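Local coordinates for 5,10-methylenetetrahydrofolate dehydrogenase (Bombyx mori, PDB 5ZF1), which probably oxidises 5,10-methylenetetrahydrofolate to 5,10-methenyltetrahydrofolate, passing the hydride to NADP+, at residues Q77-I82 with C110-P115; G128-C131 with I137-A140. All blocks are in the same frame, centred on the assembly; numbering follows the deposited sequence.

Interaction 1 (Q77-I82 with C110-P115)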
ATOM      1  N   GLN B  77      21.471  17.909 -11.938  1.00 41.42           N
ATOM      2  CA  GLN B  77      22.275  17.129 -12.873  1.00 39.48           C
ATOM      3  C   GLN B  77      21.857  15.663 -12.874  1.00 44.07           C
ATOM      4  O   GLN B  77      21.828  15.026 -13.933  1.00 43.98           O
ATOM      5  CB  GLN B  77      23.757  17.250 -12.531  1.00 47.20           C
ATOM      6  CG  GLN B  77      24.377  18.601 -12.803  1.00 43.07           C
ATOM      7  CD  GLN B  77      25.744  18.727 -12.169  1.00 47.24           C
ATOM      8  OE1 GLN B  77      25.983  18.215 -11.074  1.00 48.45           O
ATOM      9  NE2 GLN B  77      26.657  19.398 -12.859  1.00 61.20           N
ATOM     10  N   LEU B  78      21.555  15.106 -11.701  1.00 41.63           N
ATOM     11  CA  LEU B  78      21.129  13.712 -11.645  1.00 40.15           C
ATOM     12  C   LEU B  78      19.802  13.519 -12.363  1.00 40.62           C
ATOM     13  O   LEU B  78      19.644  12.591 -13.167  1.00 33.59           O
ATOM     14  CB  LEU B  78      21.033  13.250 -10.193  1.00 39.48           C
ATOM     15  CG  LEU B  78      20.641  11.786  -9.990  1.00 34.46           C
ATOM     16  CD1 LEU B  78      21.489  10.857 -10.859  1.00 36.18           C
ATOM     17  CD2 LEU B  78      20.746  11.400  -8.525  1.00 34.94           C
ATOM     18  N   LEU B  79      18.834  14.398 -12.096  1.00 42.72           N
ATOM     19  CA  LEU B  79      17.543  14.284 -12.766  1.00 43.36           C
ATOM     20  C   LEU B  79      17.675  14.497 -14.267  1.00 41.41           C
ATOM     21  O   LEU B  79      16.922  13.903 -15.045  1.00 37.63           O
ATOM     22  CB  LEU B  79      16.544  15.279 -12.171  1.00 44.07           C
ATOM     23  CG  LEU B  79      16.236  15.146 -10.679  1.00 40.54           C
ATOM     24  CD1 LEU B  79      15.204  16.184 -10.260  1.00 54.75           C
ATOM     25  CD2 LEU B  79      15.768  13.752 -10.319  1.00 40.62           C
ATOM     26  N   SER B  80      18.626  15.334 -14.695  1.00 41.05           N
ATOM     27  CA  SER B  80      18.835  15.536 -16.125  1.00 36.57           C
ATOM     28  C   SER B  80      19.337  14.267 -16.800  1.00 35.38           C
ATOM     29  O   SER B  80      18.922  13.946 -17.919  1.00 40.42           O
ATOM     30  CB  SER B  80      19.812  16.686 -16.364  1.00 41.88           C
ATOM     31  OG  SER B  80      20.129  16.786 -17.741  1.00 49.56           O
ATOM     32  N   GLU B  81      20.236  13.539 -16.143  1.00 38.17           N
ATOM     33  CA  GLU B  81      20.739  12.302 -16.728  0.53 38.61           C
ATOM     34  C   GLU B  81      19.668  11.220 -16.741  1.00 36.87           C
ATOM     35  O   GLU B  81      19.596  10.419 -17.680  1.00 35.49           O
ATOM     36  CB  GLU B  81      21.977  11.825 -15.971  0.53 40.36           C
ATOM     37  CG  GLU B  81      22.492  10.451 -16.406  0.53 43.17           C
ATOM     38  CD  GLU B  81      23.276  10.486 -17.714  0.53 46.91           C
ATOM     39  OE1 GLU B  81      22.768  11.039 -18.713  0.53 49.06           O
ATOM     40  OE2 GLU B  81      24.407   9.957 -17.740  0.53 51.47           O
ATOM     41  N   ILE B  82      18.823  11.178 -15.709  1.00 37.25           N
ATOM     42  CA  ILE B  82      17.738  10.201 -15.692  1.00 37.42           C
ATOM     43  C   ILE B  82      16.762  10.476 -16.825  1.00 34.84           C
ATOM     44  O   ILE B  82      16.342   9.556 -17.540  1.00 34.14           O
ATOM     45  CB  ILE B  82      17.046  10.200 -14.316  1.00 37.61           C
ATOM     46  CG1 ILE B  82      17.930   9.475 -13.302  1.00 28.80           C
ATOM     47  CG2 ILE B  82      15.664   9.561 -14.399  1.00 33.48           C
ATOM     48  CD1 ILE B  82      17.702   9.914 -11.865  1.00 40.93           C
ATOM     49  N   CYS B 110      13.470   8.867  -7.206  1.00 28.30           N
ATOM     50  CA  CYS B 110      12.651   7.689  -7.485  1.00 31.41           C
ATOM     51  C   CYS B 110      11.557   8.011  -8.493  1.00 34.13           C
ATOM     52  O   CYS B 110      11.291   7.219  -9.405  1.00 29.68           O
ATOM     53  CB  CYS B 110      12.037   7.149  -6.188  1.00 31.13           C
ATOM     54  SG  CYS B 110      13.190   6.333  -5.045  1.00 40.29           S
ATOM     55  N   ASP B 111      10.935   9.187  -8.369  1.00 28.52           N
ATOM     56  CA  ASP B 111       9.798   9.545  -9.203  1.00 27.01           C
ATOM     57  C   ASP B 111      10.200  10.166 -10.534  1.00 29.08           C
ATOM     58  O   ASP B 111       9.335  10.359 -11.396  1.00 32.22           O
ATOM     59  CB  ASP B 111       8.859  10.483  -8.431  1.00 35.03           C
ATOM     60  CG  ASP B 111       8.239   9.810  -7.217  1.00 36.34           C
ATOM     61  OD1 ASP B 111       8.145   8.566  -7.219  1.00 29.72           O
ATOM     62  OD2 ASP B 111       7.818  10.507  -6.261  1.00 36.25           O
ATOM     63  N   ALA B 112      11.494  10.446 -10.735  1.00 28.91           N
ATOM     64  CA  ALA B 112      11.988  10.928 -12.020  1.00 27.38           C
ATOM     65  C   ALA B 112      12.211   9.800 -13.013  1.00 29.01           C
ATOM     66  O   ALA B 112      12.203  10.047 -14.222  1.00 32.21           O
ATOM     67  CB  ALA B 112      13.300  11.698 -11.832  1.00 34.43           C
ATOM     68  N   ILE B 113      12.420   8.573 -12.532  1.00 25.97           N
ATOM     69  CA  ILE B 113      12.612   7.444 -13.436  1.00 25.78           C
ATOM     70  C   ILE B 113      11.282   7.078 -14.074  1.00 29.03           C
ATOM     71  O   ILE B 113      10.265   6.932 -13.383  1.00 27.66           O
ATOM     72  CB  ILE B 113      13.213   6.251 -12.679  1.00 21.96           C
ATOM     73  CG1 ILE B 113      14.519   6.669 -11.999  1.00 26.34           C
ATOM     74  CG2 ILE B 113      13.424   5.068 -13.623  1.00 25.12           C
ATOM     75  CD1 ILE B 113      15.152   5.576 -11.148  1.00 26.67           C
ATOM     76  N   ALA B 114      11.276   6.918 -15.397  1.00 25.89           N
ATOM     77  CA  ALA B 114      10.057   6.524 -16.083  1.00 27.68           C
ATOM     78  C   ALA B 114       9.523   5.227 -15.468  1.00 26.84           C
ATOM     79  O   ALA B 114      10.282   4.258 -15.343  1.00 25.40           O
ATOM     80  CB  ALA B 114      10.326   6.330 -17.581  1.00 29.29           C
ATOM     81  N   PRO B 115       8.251   5.175 -15.061  1.00 26.20           N
ATOM     82  CA  PRO B 115       7.746   3.952 -14.411  1.00 24.90           C
ATOM     83  C   PRO B 115       7.985   2.700 -15.224  1.00 24.32           C
ATOM     84  O   PRO B 115       8.263   1.639 -14.655  1.00 26.23           O
ATOM     85  CB  PRO B 115       6.245   4.238 -14.248  1.00 28.69           C
ATOM     86  CG  PRO B 115       6.158   5.728 -14.172  1.00 23.86           C
ATOM     87  CD  PRO B 115       7.243   6.257 -15.073  1.00 28.19           C
TER

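Interaction 2 (G128-C131 with I137-A140)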
ATOM      1  N   GLY B 128       1.946   2.361  -6.211  1.00 20.92           N
ATOM      2  CA  GLY B 128       0.495   2.432  -6.208  1.00 19.54           C
ATOM      3  C   GLY B 128      -0.151   1.200  -6.812  1.00 25.50           C
ATOM      4  O   GLY B 128      -1.099   0.648  -6.253  1.00 20.81           O
ATOM      5  N   ARG B 129       0.373   0.732  -7.945  1.00 20.74           N
ATOM      6  CA  ARG B 129      -0.188  -0.459  -8.570  0.55 23.16           C
ATOM      7  C   ARG B 129       0.022  -1.693  -7.697  1.00 20.35           C
ATOM      8  O   ARG B 129      -0.861  -2.558  -7.609  1.00 21.04           O
ATOM      9  CB  ARG B 129       0.412  -0.643  -9.967  0.55 26.32           C
ATOM     10  CG  ARG B 129      -0.025   0.442 -10.971  0.55 24.71           C
ATOM     11  CD  ARG B 129       0.517   0.194 -12.375  0.55 31.95           C
ATOM     12  NE  ARG B 129       0.036  -1.070 -12.929  0.55 32.39           N
ATOM     13  CZ  ARG B 129      -1.125  -1.229 -13.557  0.55 36.94           C
ATOM     14  NH1 ARG B 129      -1.945  -0.197 -13.733  0.55 34.74           N
ATOM     15  NH2 ARG B 129      -1.464  -2.424 -14.016  0.55 31.01           N
ATOM     16  N   LEU B 130       1.177  -1.793  -7.031  1.00 16.76           N
ATOM     17  CA  LEU B 130       1.383  -2.894  -6.099  1.00 19.84           C
ATOM     18  C   LEU B 130       0.304  -2.897  -5.027  1.00 24.30           C
ATOM     19  O   LEU B 130      -0.249  -3.949  -4.685  1.00 22.04           O
ATOM     20  CB  LEU B 130       2.758  -2.792  -5.438  1.00 16.82           C
ATOM     21  CG  LEU B 130       3.064  -3.851  -4.376  1.00 23.59           C
ATOM     22  CD1 LEU B 130       3.136  -5.203  -5.038  1.00 30.02           C
ATOM     23  CD2 LEU B 130       4.345  -3.559  -3.625  1.00 25.78           C
ATOM     24  N   CYS B 131      -0.009  -1.716  -4.493  1.00 20.29           N
ATOM     25  CA  CYS B 131      -0.842  -1.655  -3.305  1.00 22.14           C
ATOM     26  C   CYS B 131      -2.321  -1.840  -3.615  1.00 20.23           C
ATOM     27  O   CYS B 131      -3.079  -2.233  -2.727  1.00 22.22           O
ATOM     28  CB  CYS B 131      -0.576  -0.335  -2.570  1.00 22.16           C
ATOM     29  SG  CYS B 131       1.054  -0.357  -1.757  1.00 24.32           S
ATOM     30  N   ILE B 137       5.813  -3.271 -11.610  1.00 21.98           N
ATOM     31  CA  ILE B 137       7.191  -3.628 -11.276  1.00 18.09           C
ATOM     32  C   ILE B 137       7.301  -3.606  -9.760  1.00 25.33           C
ATOM     33  O   ILE B 137       7.084  -2.565  -9.129  1.00 22.98           O
ATOM     34  CB  ILE B 137       8.200  -2.669 -11.918  1.00 21.05           C
ATOM     35  CG1 ILE B 137       8.029  -2.694 -13.437  1.00 25.81           C
ATOM     36  CG2 ILE B 137       9.623  -3.071 -11.482  1.00 25.61           C
ATOM     37  CD1 ILE B 137       9.061  -1.873 -14.201  1.00 25.45           C
ATOM     38  N   VAL B 138       7.631  -4.752  -9.177  1.00 23.52           N
ATOM     39  CA  VAL B 138       7.630  -4.925  -7.723  1.00 24.93           C
ATOM     40  C   VAL B 138       9.048  -4.763  -7.181  1.00 26.01           C
ATOM     41  O   VAL B 138      10.008  -5.211  -7.831  1.00 23.23           O
ATOM     42  CB  VAL B 138       7.046  -6.299  -7.362  1.00 21.32           C
ATOM     43  CG1 VAL B 138       7.084  -6.520  -5.878  1.00 25.87           C
ATOM     44  CG2 VAL B 138       5.633  -6.440  -7.917  1.00 29.48           C
ATOM     45  N   PRO B 139       9.238  -4.130  -6.015  1.00 20.79           N
ATOM     46  CA  PRO B 139      10.592  -3.987  -5.468  1.00 20.14           C
ATOM     47  C   PRO B 139      11.265  -5.341  -5.292  1.00 19.20           C
ATOM     48  O   PRO B 139      10.630  -6.332  -4.930  1.00 20.34           O
ATOM     49  CB  PRO B 139      10.357  -3.285  -4.127  1.00 22.04           C
ATOM     50  CG  PRO B 139       9.077  -2.509  -4.367  1.00 21.22           C
ATOM     51  CD  PRO B 139       8.231  -3.385  -5.234  1.00 22.93           C
ATOM     52  N   ALA B 140      12.570  -5.378  -5.572  1.00 21.51           N
ATOM     53  CA  ALA B 140      13.250  -6.651  -5.815  1.00 19.93           C
ATOM     54  C   ALA B 140      13.430  -7.476  -4.543  1.00 21.13           C
ATOM     55  O   ALA B 140      13.271  -8.704  -4.565  1.00 21.45           O
ATOM     56  CB  ALA B 140      14.607  -6.391  -6.476  1.00 23.03           C
TER

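Interaction 1 (Q77-I82 with C110-P115)
Leu-79 and Ile-82, one turn apart on helix 75-87, face Ala-112 and Ile-113 in the 110-115 segment, which continues from helix 106-112, with the CA atoms of Ile-82 and Ile-113 6.2 Å apart and those of Leu-79 and Ala-112 6.5 Å apart. The contact is apolar and small, burying 161 Å² in all. Ala-112 points its methyl at the helix, and CB meets Leu-79 CD2 at 3.5 Å, a snug methyl-to-methyl touch. In the leucine, chi1 of -60° sets CG beside the backbone N, and with CD1 extended (chi2 -179°) the other methyl, CD2, is turned to the alanine although CB itself does not aim there. Ile-82 works with its short branch: CG2 rests 3.5 Å from the carbonyl O of Ala-112 and 3.8 Å from CA of Ile-113. The same methyl lies 3.9 Å from CG1 of Ile-113. That carbonyl O gets its hydrogen bond from Asn-86 ND2, further along helix 75-87, while Asn-86 OD1 accepts from Ala-114 N; one side chain thus fastens the outgoing chain by two polar links beside the apolar patch. In the family's catalytic domain, Ile-82 and Ile-113 both reach Val-96 of strand 93-96; Ile-82 also packs on Ile-38 of strand 34-40 and Val-109 of helix 106-112, joining the two helices over the parallel sheet.

Interaction 2 (G128-C131 with I137-A140)
Leu-130, near the end of helix 124-131, sends its two methyls to two successive residues of the following loop, Val-138 and Pro-139. Its CG stands opposite the backbone N (chi1 177°), and chi2 of 66° turns the fork so that CD1 faces the valine and CD2 the proline. CD1 meets CG2 of Val-138 at 4.0 Å, the two side chains crossing at about a right angle. CD2 reaches the ring of Pro-139 at its CD atom, 4.2 Å away. The valine has CG1 trans to its own N (chi1 178°), leaving CG2 beside that N as the branch that touches the leucine. These are ordinary van der Waals contacts among three buried residues, and together the segments bury 102 Å². They lie in the connection between helix 124-131 and helix 140-151, where Pro-139 occupies the N-cap position of the second helix, and this connection is part of the NAD(P)-binding domain, which is of the Rossmann type. In one of the two conformers of Arg-129, NE is hydrogen-bonded to the carbonyl O of Pro-135 in the same loop. The carbonyl O of Val-138 accepts from Asn-288 ND2 of helix 277-298. Met-177 of helix 171-178 packs on both Leu-130 and Val-138, while Cys-131 lies against Cys-131 of the second subunit.

From the N terminus, the chain first enters interaction 1 on helix 75-87, runs through strand 93-96 and helix 106-112, and closes that loop at 110-115, with 27 residues between the segments. A connecting loop leads to helix 124-131, where interaction 2 opens; it closes at 137-140, just before helix 140-151, after five intervening residues. The two loops are in series, neither enclosing nor crossing the other. Interaction 1 belongs to the catalytic domain and interaction 2 to the NAD(P)-binding domain, with centres about 18 Å apart. They nevertheless touch: Pro-115 O lies 3.6 Å from Ile-137 CD1, bringing the chain that follows helix 106-112 against the approach to helix 140-151.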